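Local coordinates for protein second substrate binding domain of putative amino acid ABC transporter (PDB 4OEN) that probably binds an amino acid outside the cell and delivers it to the membrane part of an ABC importer, at residues 93-97 with 147-151; 110-116 with 133-138. All blocks are in the same frame, centred on the assembly; numbering follows the deposited sequence.

In the fold
Both interactions belong to the same lobe of a type II periplasmic binding protein fold. Interaction 2 pairs strands 111-115 and 134-138 of the sheet. Interaction 1 sets the end of helix 141-150 against strand 87-96 of that sheet. Interaction 2 falls entirely within the chain that interaction 1 joins at its ends: strand 111-115 follows strand 87-96, and helix 141-150 follows strand 134-138. It is about 12 Å between their centres, and each is about 21 Å from the centre of the chain. They also touch directly. S147 CB packs 3.5 Å from F138 CZ, and L93 CD1 lies 4.2 Å from V112 CG1. Strand 155-159 runs between strands 87-96 and 111-115 and pairs with both.

Interaction 1: residues 93-97 with 147-151; sequences LGVKE and SLNTG
G94 and V95 meet the last turn of helix 141-150 through one methyl group, L148 CD2. G94 offers its carbonyl: G94 O lies 4.3 Å from L148 CD2. V95 makes its contact with backbone, V95 CA to L148 CD2 4.4 Å. V95 turns its side chain away from the helix; it packs on P176, A155 and K174. L148 is buried and also packs on V156 and L173. Its CG stands opposite the backbone N (chi1 -175°), which carries the methyls out towards the strand. This is helix-on-sheet packing in one lobe of the type II periplasmic binding protein fold. The K96 chain runs alongside that of L148, pointing the other way, K96 CG to L148 CG 4.2 Å. K96 CD passes 3.5 Å from L148 O. A bend at chi3 then turns the amine to the helix end, where K96 NZ donates to N149 O at 3.1 Å. The C=O...N angle is 138°, with the amine 17° from the carbonyl plane. A positive charge here should suit the carbonyl end of the helix dipole. G151, with positive phi, closes the helix in a Schellman motif; G151 N bonds to L148 O and, weakly, to S147 O.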
ATOM      1  N   LEU A  93      -2.875   3.186  13.634  1.00 13.34           N
ATOM      2  CA  LEU A  93      -2.064   3.097  14.840  1.00 15.91           C
ATOM      3  C   LEU A  93      -1.529   1.676  15.058  1.00 16.67           C
ATOM      4  O   LEU A  93      -2.255   0.690  14.879  1.00 17.16           O
ATOM      5  CB  LEU A  93      -2.889   3.521  16.069  1.00 13.87           C
ATOM      6  CG  LEU A  93      -2.055   3.849  17.310  1.00 15.14           C
ATOM      7  CD1 LEU A  93      -1.490   5.264  17.226  1.00 15.59           C
ATOM      8  CD2 LEU A  93      -2.878   3.650  18.589  1.00 18.93           C
ATOM      9  N   GLY A  94      -0.274   1.570  15.478  1.00 14.07           N
ATOM     10  CA  GLY A  94       0.316   0.281  15.837  1.00 14.01           C
ATOM     11  C   GLY A  94       0.806   0.305  17.273  1.00 14.03           C
ATOM     12  O   GLY A  94       1.372   1.308  17.703  1.00 14.36           O
ATOM     13  N   VAL A  95       0.556  -0.770  18.024  1.00 13.68           N
ATOM     14  CA  VAL A  95       1.094  -0.932  19.376  1.00 12.84           C
ATOM     15  C   VAL A  95       1.578  -2.366  19.605  1.00 16.92           C
ATOM     16  O   VAL A  95       1.245  -3.277  18.839  1.00 17.57           O
ATOM     17  CB  VAL A  95       0.040  -0.569  20.466  1.00 15.82           C
ATOM     18  CG1 VAL A  95      -0.361   0.895  20.374  1.00 17.66           C
ATOM     19  CG2 VAL A  95      -1.194  -1.481  20.367  1.00 15.16           C
ATOM     20  N   LYS A  96       2.379  -2.579  20.646  1.00 14.16           N
ATOM     21  CA  LYS A  96       2.747  -3.937  21.031  1.00 16.21           C
ATOM     22  C   LYS A  96       1.531  -4.737  21.478  1.00 19.96           C
ATOM     23  O   LYS A  96       0.533  -4.171  21.936  1.00 18.04           O
ATOM     24  CB  LYS A  96       3.799  -3.918  22.135  1.00 20.64           C
ATOM     25  CG  LYS A  96       5.055  -3.167  21.729  1.00 16.06           C
ATOM     26  CD  LYS A  96       6.102  -3.211  22.834  1.00 22.93           C
ATOM     27  CE  LYS A  96       6.635  -4.617  23.044  1.00 27.74           C
ATOM     28  NZ  LYS A  96       7.660  -4.653  24.125  1.00 30.07           N
ATOM     29  N   GLU A  97       1.642  -6.036  21.377  1.00 25.57           N
ATOM     30  CA  GLU A  97       0.579  -6.919  21.750  1.00 25.17           C
ATOM     31  C   GLU A  97       0.030  -6.661  23.119  1.00 20.74           C
ATOM     32  O   GLU A  97      -1.119  -6.798  23.352  1.00 24.35           O
ATOM     33  CB  GLU A  97       1.116  -8.332  21.729  1.00 38.44           C
ATOM     34  CG  GLU A  97       1.410  -8.750  20.326  1.00 47.65           C
ATOM     35  CD  GLU A  97       0.214  -9.372  19.680  1.00 56.59           C
ATOM     36  OE1 GLU A  97      -0.895  -9.068  20.078  1.00 54.76           O
ATOM     37  OE2 GLU A  97       0.398 -10.195  18.788  1.00 64.67           O
ATOM     38  N   SER A 147      12.244   1.859  18.901  1.00 19.69           N
ATOM     39  CA  SER A 147      11.753   2.652  20.003  1.00 19.07           C
ATOM     40  C   SER A 147      10.444   2.079  20.556  1.00 19.74           C
ATOM     41  O   SER A 147      10.251   2.037  21.770  1.00 22.54           O
ATOM     42  CB  SER A 147      11.566   4.105  19.553  1.00 19.38           C
ATOM     43  OG  SER A 147      11.127   4.926  20.624  1.00 31.53           O
ATOM     44  N   LEU A 148       9.543   1.654  19.674  1.00 17.40           N
ATOM     45  CA  LEU A 148       8.292   1.026  20.120  1.00 18.60           C
ATOM     46  C   LEU A 148       8.602  -0.214  20.958  1.00 21.20           C
ATOM     47  O   LEU A 148       7.999  -0.439  22.009  1.00 24.15           O
ATOM     48  CB  LEU A 148       7.401   0.660  18.927  1.00 19.75           C
ATOM     49  CG  LEU A 148       6.006   0.110  19.288  1.00 21.59           C
ATOM     50  CD1 LEU A 148       5.168   1.201  19.926  1.00 19.36           C
ATOM     51  CD2 LEU A 148       5.263  -0.508  18.098  1.00 19.30           C
ATOM     52  N   ASN A 149       9.569  -0.998  20.496  1.00 22.36           N
ATOM     53  CA  ASN A 149       9.922  -2.250  21.155  1.00 27.48           C
ATOM     54  C   ASN A 149      10.447  -2.047  22.571  1.00 32.26           C
ATOM     55  O   ASN A 149      10.091  -2.802  23.475  1.00 30.47           O
ATOM     56  CB  ASN A 149      10.959  -3.004  20.326  1.00 29.54           C
ATOM     57  CG  ASN A 149      11.157  -4.423  20.802  1.00 39.59           C
ATOM     58  OD1 ASN A 149      10.190  -5.138  21.061  1.00 43.74           O
ATOM     59  ND2 ASN A 149      12.411  -4.832  20.946  1.00 43.50           N
ATOM     60  N   THR A 150      11.284  -1.029  22.764  1.00 29.75           N
ATOM     61  CA  THR A 150      11.881  -0.775  24.070  1.00 33.49           C
ATOM     62  C   THR A 150      10.896  -0.109  25.024  1.00 31.99           C
ATOM     63  O   THR A 150      11.138  -0.045  26.226  1.00 36.54           O
ATOM     64  CB  THR A 150      13.146   0.111  23.969  1.00 33.35           C
ATOM     65  OG1 THR A 150      12.786   1.434  23.545  1.00 32.22           O
ATOM     66  CG2 THR A 150      14.155  -0.491  22.997  1.00 31.99           C
ATOM     67  N   GLY A 151       9.784   0.383  24.489  1.00 29.35           N
ATOM     68  CA  GLY A 151       8.784   1.054  25.305  1.00 27.95           C
ATOM     69  C   GLY A 151       9.062   2.539  25.439  1.00 28.51           C
ATOM     70  O   GLY A 151       8.428   3.235  26.238  1.00 32.63           O
TER

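Interaction 2: residues 110-116 with 133-138; sequences KTVGVKN and YKIKTF
K110 and Y133 open a parallel pairing in which six backbone hydrogen bonds run from K110 to F138. The donors alternate between the strands. K134 N gives to K110 O at 2.7 Å, and V112 N gives to K134 O at 2.8 Å. K136 N bonds to V112 O, and V114 N to K136 O. F138 N then gives to V114 O, and N116 N closes the series on F138 O at 2.8 Å. The V114 N bond is the most bent, with 143° at the hydrogen. K134 O, V112 O, K136 O, V114 O and F138 O each also receive a CA-H...O contact, such as G113 CA to K136 O at 3.2 Å.

T111 N bonds to D154 OD2, and backbone bonds join T111 to D154 and G113 to A155 and M157, at the start of strand 155-159. Y133 OH is satisfied by L124 O, Y133 O by Q128 NE2 and K115 O by T118 OG1, while N116 OD1 accepts from Q121 NE2. N116 CB rests on T137 CG2 at 3.6 Å.

V114 CG1 sits between its own N and carbonyl carbon (chi1 75°) and meets I135 CG2 at 3.7 Å. On the other face, the edge of the F138 ring lies against the backbone: F138 CE2 is 3.8 Å from G113 CA, which carries no side chain. V112 and V114 pack on L124 of helix 119-126, and F138 on S143 and M144 of helix 141-150. Helices 119-126 and 128-131 join the two strands, giving the beta-alpha-beta crossover typical of a periplasmic binding protein lobe.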
ATOM      1  N   LYS A 110       0.443  10.214  26.316  1.00 15.17           N
ATOM      2  CA  LYS A 110       1.351   9.208  25.780  1.00 15.83           C
ATOM      3  C   LYS A 110       2.194   9.782  24.644  1.00 14.96           C
ATOM      4  O   LYS A 110       1.954  10.893  24.163  1.00 16.89           O
ATOM      5  CB  LYS A 110       0.571   7.998  25.246  1.00 19.61           C
ATOM      6  CG  LYS A 110      -0.402   7.373  26.202  1.00 26.81           C
ATOM      7  CD  LYS A 110       0.306   6.714  27.345  1.00 24.41           C
ATOM      8  CE  LYS A 110      -0.669   5.926  28.225  1.00 23.28           C
ATOM      9  NZ  LYS A 110       0.042   5.487  29.453  1.00 29.63           N
ATOM     10  N   THR A 111       3.164   9.005  24.185  1.00 14.58           N
ATOM     11  CA  THR A 111       4.023   9.453  23.097  1.00 16.67           C
ATOM     12  C   THR A 111       3.886   8.514  21.910  1.00 17.22           C
ATOM     13  O   THR A 111       4.035   7.301  22.052  1.00 17.49           O
ATOM     14  CB  THR A 111       5.488   9.522  23.521  1.00 19.42           C
ATOM     15  OG1 THR A 111       5.643  10.495  24.561  1.00 17.21           O
ATOM     16  CG2 THR A 111       6.356   9.913  22.339  1.00 18.63           C
ATOM     17  N   VAL A 112       3.587   9.086  20.749  1.00 15.43           N
ATOM     18  CA  VAL A 112       3.397   8.311  19.526  1.00 11.69           C
ATOM     19  C   VAL A 112       4.539   8.579  18.551  1.00 14.50           C
ATOM     20  O   VAL A 112       4.833   9.730  18.277  1.00 14.38           O
ATOM     21  CB  VAL A 112       2.064   8.653  18.835  1.00 11.76           C
ATOM     22  CG1 VAL A 112       1.889   7.769  17.600  1.00 13.17           C
ATOM     23  CG2 VAL A 112       0.884   8.463  19.801  1.00 14.21           C
ATOM     24  N   GLY A 113       5.177   7.520  18.047  1.00 13.84           N
ATOM     25  CA  GLY A 113       6.195   7.639  17.014  1.00 13.53           C
ATOM     26  C   GLY A 113       5.628   7.734  15.606  1.00 13.65           C
ATOM     27  O   GLY A 113       4.565   7.179  15.304  1.00 13.06           O
ATOM     28  N   VAL A 114       6.345   8.441  14.735  1.00 12.46           N
ATOM     29  CA  VAL A 114       5.923   8.564  13.348  1.00 11.38           C
ATOM     30  C   VAL A 114       7.132   8.868  12.466  1.00 12.88           C
ATOM     31  O   VAL A 114       8.127   9.415  12.946  1.00 13.82           O
ATOM     32  CB  VAL A 114       4.838   9.650  13.187  1.00 12.38           C
ATOM     33  CG1 VAL A 114       5.423  11.055  13.268  1.00 17.84           C
ATOM     34  CG2 VAL A 114       4.042   9.448  11.894  1.00 13.40           C
ATOM     35  N   LYS A 115       7.056   8.472  11.200  1.00 11.54           N
ATOM     36  CA  LYS A 115       8.155   8.765  10.270  1.00 14.96           C
ATOM     37  C   LYS A 115       7.964  10.144   9.658  1.00 13.62           C
ATOM     38  O   LYS A 115       6.853  10.518   9.256  1.00 14.89           O
ATOM     39  CB  LYS A 115       8.243   7.703   9.174  1.00 17.59           C
ATOM     40  CG  LYS A 115       8.666   6.348   9.709  1.00 19.41           C
ATOM     41  CD  LYS A 115       8.236   5.206   8.786  1.00 26.08           C
ATOM     42  CE  LYS A 115       8.808   5.315   7.399  1.00 30.63           C
ATOM     43  NZ  LYS A 115       8.377   4.151   6.556  1.00 23.05           N
ATOM     44  N   ASN A 116       9.046  10.903   9.619  1.00 13.53           N
ATOM     45  CA  ASN A 116       8.986  12.248   9.067  1.00 13.31           C
ATOM     46  C   ASN A 116       8.613  12.245   7.589  1.00 16.21           C
ATOM     47  O   ASN A 116       9.098  11.409   6.822  1.00 16.78           O
ATOM     48  CB  ASN A 116      10.326  12.939   9.240  1.00 14.39           C
ATOM     49  CG  ASN A 116      10.258  14.395   8.880  1.00 17.85           C
ATOM     50  OD1 ASN A 116       9.406  15.115   9.392  1.00 17.42           O
ATOM     51  ND2 ASN A 116      11.134  14.836   7.981  1.00 16.19           N
ATOM     52  N   TYR A 133      -1.596  13.751  22.814  1.00 17.47           N
ATOM     53  CA  TYR A 133      -0.391  12.930  22.847  1.00 15.59           C
ATOM     54  C   TYR A 133       0.813  13.766  22.460  1.00 16.38           C
ATOM     55  O   TYR A 133       0.670  14.853  21.899  1.00 19.83           O
ATOM     56  CB  TYR A 133      -0.506  11.712  21.912  1.00 17.03           C
ATOM     57  CG  TYR A 133      -1.070  12.037  20.546  1.00 14.03           C
ATOM     58  CD1 TYR A 133      -0.301  12.697  19.583  1.00 14.62           C
ATOM     59  CD2 TYR A 133      -2.379  11.708  20.227  1.00 14.71           C
ATOM     60  CE1 TYR A 133      -0.826  13.009  18.350  1.00 15.54           C
ATOM     61  CE2 TYR A 133      -2.915  12.013  18.988  1.00 15.47           C
ATOM     62  CZ  TYR A 133      -2.133  12.665  18.054  1.00 15.96           C
ATOM     63  OH  TYR A 133      -2.678  12.972  16.830  1.00 14.38           O
ATOM     64  N   LYS A 134       1.992  13.266  22.804  1.00 16.90           N
ATOM     65  CA  LYS A 134       3.244  13.791  22.260  1.00 13.37           C
ATOM     66  C   LYS A 134       3.606  13.010  21.006  1.00 17.05           C
ATOM     67  O   LYS A 134       3.202  11.860  20.840  1.00 19.37           O
ATOM     68  CB  LYS A 134       4.367  13.681  23.290  1.00 17.21           C
ATOM     69  CG  LYS A 134       4.157  14.493  24.557  1.00 22.52           C
ATOM     70  CD  LYS A 134       5.251  14.191  25.571  1.00 31.72           C
ATOM     71  CE  LYS A 134       5.177  15.124  26.775  1.00 42.69           C
ATOM     72  NZ  LYS A 134       3.829  15.117  27.403  1.00 48.18           N
ATOM     73  N   ILE A 135       4.364  13.642  20.120  1.00 14.67           N
ATOM     74  CA  ILE A 135       4.822  12.987  18.903  1.00 15.16           C
ATOM     75  C   ILE A 135       6.338  12.920  18.935  1.00 17.80           C
ATOM     76  O   ILE A 135       7.004  13.920  19.223  1.00 20.44           O
ATOM     77  CB  ILE A 135       4.372  13.742  17.638  1.00 15.22           C
ATOM     78  CG1 ILE A 135       2.854  13.791  17.549  1.00 16.59           C
ATOM     79  CG2 ILE A 135       4.961  13.092  16.378  1.00 16.70           C
ATOM     80  CD1 ILE A 135       2.350  14.645  16.372  1.00 17.17           C
ATOM     81  N   LYS A 136       6.880  11.739  18.675  1.00 13.30           N
ATOM     82  CA  LYS A 136       8.313  11.592  18.466  1.00 14.82           C
ATOM     83  C   LYS A 136       8.528  11.227  17.006  1.00 14.80           C
ATOM     84  O   LYS A 136       7.965  10.263  16.491  1.00 14.15           O
ATOM     85  CB  LYS A 136       8.918  10.542  19.397  1.00 17.51           C
ATOM     86  CG  LYS A 136      10.419  10.375  19.211  1.00 27.03           C
ATOM     87  CD  LYS A 136      11.033   9.534  20.313  1.00 34.72           C
ATOM     88  CE  LYS A 136      12.527   9.344  20.090  1.00 38.88           C
ATOM     89  NZ  LYS A 136      13.243  10.650  19.962  1.00 46.03           N
ATOM     90  N   THR A 137       9.342  12.030  16.338  1.00 14.64           N
ATOM     91  CA  THR A 137       9.561  11.895  14.906  1.00 13.30           C
ATOM     92  C   THR A 137      10.829  11.127  14.578  1.00 18.09           C
ATOM     93  O   THR A 137      11.889  11.368  15.165  1.00 23.07           O
ATOM     94  CB  THR A 137       9.619  13.280  14.280  1.00 23.90           C
ATOM     95  OG1 THR A 137       8.449  14.001  14.688  1.00 24.76           O
ATOM     96  CG2 THR A 137       9.690  13.200  12.759  1.00 25.11           C
ATOM     97  N   PHE A 138      10.703  10.209  13.628  1.00 17.32           N
ATOM     98  CA  PHE A 138      11.809   9.368  13.205  1.00 17.88           C
ATOM     99  C   PHE A 138      12.134   9.518  11.728  1.00 15.96           C
ATOM    100  O   PHE A 138      11.261   9.733  10.894  1.00 18.55           O
ATOM    101  CB  PHE A 138      11.493   7.906  13.501  1.00 20.72           C
ATOM    102  CG  PHE A 138      11.363   7.611  14.951  1.00 19.56           C
ATOM    103  CD1 PHE A 138      12.460   7.196  15.683  1.00 23.25           C
ATOM    104  CD2 PHE A 138      10.144   7.761  15.595  1.00 19.85           C
ATOM    105  CE1 PHE A 138      12.338   6.912  17.026  1.00 19.19           C
ATOM    106  CE2 PHE A 138      10.020   7.487  16.940  1.00 20.51           C
ATOM    107  CZ  PHE A 138      11.111   7.056  17.655  1.00 17.15           C
TER